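Local coordinates for protein transcriptional regulator (Rhodococcus jostii, PDB 5CYV) that binds p-coumaroyl-CoA and, as a MarR-family transcriptional regulator of p-hydroxycinnamate metabolism, probably binds DNA in a way this ligand modulates, at residues 24-27 and 28-32. Sequence-based numbering, arbitrary orientation.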
loop_
_atom_site.group_PDB
_atom_site.type_symbol
_atom_site.label_atom_id
_atom_site.label_comp_id
_atom_site.label_asym_id
_atom_site.label_seq_id
_atom_site.Cartn_x
_atom_site.Cartn_y
_atom_site.Cartn_z
ATOM N N GLY B 24 7.465 -2.314 2.878
ATOM C CA GLY B 24 8.405 -3.040 3.720
ATOM C C GLY B 24 9.814 -2.914 3.143
ATOM O O GLY B 24 10.766 -2.755 3.903
ATOM N N ALA B 25 9.942 -2.970 1.814
ATOM C CA ALA B 25 11.265 -2.824 1.207
ATOM C C ALA B 25 11.848 -1.436 1.439
ATOM O O ALA B 25 13.064 -1.284 1.636
ATOM C CB ALA B 25 11.174 -3.121 -0.291
ATOM N N VAL B 26 11.013 -0.420 1.374
ATOM C CA VAL B 26 11.476 0.930 1.630
ATOM C C VAL B 26 11.879 1.097 3.092
ATOM O O VAL B 26 12.961 1.639 3.341
ATOM C CB VAL B 26 10.390 1.962 1.280
ATOM C CG1 VAL B 26 10.781 3.373 1.786
ATOM C CG2 VAL B 26 10.101 1.880 -0.220
ATOM N N ASN B 27 11.076 0.607 4.066
ATOM C CA ASN B 27 11.539 0.731 5.458
ATOM C C ASN B 27 12.895 0.029 5.640
ATOM O O ASN B 27 13.771 0.544 6.355
ATOM C CB ASN B 27 10.483 0.141 6.400
ATOM C CG ASN B 27 9.319 1.087 6.662
ATOM O OD1 ASN B 27 9.491 2.313 6.644
ATOM N ND2 ASN B 27 8.132 0.528 6.908
ATOM N N LYS B 28 13.071 -1.162 5.048
ATOM C CA LYS B 28 14.337 -1.860 5.213
ATOM C C LYS B 28 15.458 -1.081 4.518
ATOM O O LYS B 28 16.548 -0.950 5.100
ATOM C CB LYS B 28 14.240 -3.280 4.647
ATOM C CG LYS B 28 13.346 -4.210 5.508
ATOM C CD LYS B 28 13.259 -5.606 4.901
ATOM C CE LYS B 28 12.299 -6.479 5.705
ATOM N NZ LYS B 28 10.907 -5.907 5.779
ATOM N N ALA B 29 15.251 -0.571 3.302
ATOM C CA ALA B 29 16.325 0.167 2.648
ATOM C C ALA B 29 16.738 1.411 3.417
ATOM O O ALA B 29 17.894 1.839 3.355
ATOM C CB ALA B 29 15.848 0.539 1.215
ATOM N N LEU B 30 15.777 1.993 4.121
ATOM C CA LEU B 30 15.999 3.225 4.848
ATOM C C LEU B 30 16.699 3.048 6.203
ATOM O O LEU B 30 17.099 4.057 6.793
ATOM C CB LEU B 30 14.668 3.957 5.099
ATOM C CG LEU B 30 14.073 4.598 3.851
ATOM C CD1 LEU B 30 12.705 5.081 4.246
ATOM C CD2 LEU B 30 14.928 5.749 3.327
ATOM N N VAL B 31 16.855 1.808 6.709
ATOM C CA VAL B 31 17.445 1.585 8.052
ATOM C C VAL B 31 18.742 2.405 8.277
ATOM O O VAL B 31 18.856 3.117 9.298
ATOM C CB VAL B 31 17.649 0.091 8.312
ATOM C CG1 VAL B 31 18.512 -0.065 9.547
ATOM C CG2 VAL B 31 16.273 -0.526 8.509
ATOM N N PRO B 32 19.703 2.446 7.327
ATOM C CA PRO B 32 20.918 3.245 7.615
ATOM C C PRO B 32 20.713 4.759 7.732
ATOM O O PRO B 32 21.598 5.426 8.278
ATOM C CB PRO B 32 21.837 2.951 6.422
ATOM C CG PRO B 32 21.294 1.689 5.820
ATOM C CD PRO B 32 19.848 1.619 6.107
HETATM O O HOH W 1 10.461 -3.496 6.823
#
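V26 carries CG1 anti to its own N (chi1 170°), while L30, one turn further along the same helix, has CG anti to its carbonyl carbon (chi1 -73°). With these torsions the two side chains run alongside each other in the same direction, CG1 of V26 3.6 Å from CD1 of L30. Two branched aliphatic side chains suit this buried face, turned towards the neighbouring helices. In the backbone between them, L30 N donates to V26 O at 2.9 Å, and a weak second bond runs from L30 N to N27 O, consistent with the change to 3-10 geometry at 31-32. The preceding rungs are regular: K28 N reaches G24 O at 3.0 Å and A29 N reaches A25 O at 2.8 Å.

On the exposed side K28 lies back along the helix, extended as far as CE and then bent at chi4 (59°), which brings NZ round towards G24. A water accepts from K28 NZ at 2.7 Å and donates to G24 O at 3.0 Å, giving that carbonyl oxygen a second partner. A long, flexible lysine fits here because its methylenes can pass alongside G24 O, with CG of K28 3.4 Å from that oxygen, and the ammonium group at their end binds the water. The amide oxygen OD1 of N27 accepts a hydrogen bond from V37 N, at the start of helix 37-47, a task for which the short, polar asparagine is suited.

Replacing L30 with an alanine would probably open a gap beside V26 CG1 and lose packing against V113 and Y40. V26 also touches p-coumaroyl-CoA and is one of the residues lining its pocket. The last turns of helix 11-30 thus lie against helix 100-121, through A25 on Y120, V26 on H117, A29 on A116 and L30 on V113, while V26 and L30 also meet helix 37-47.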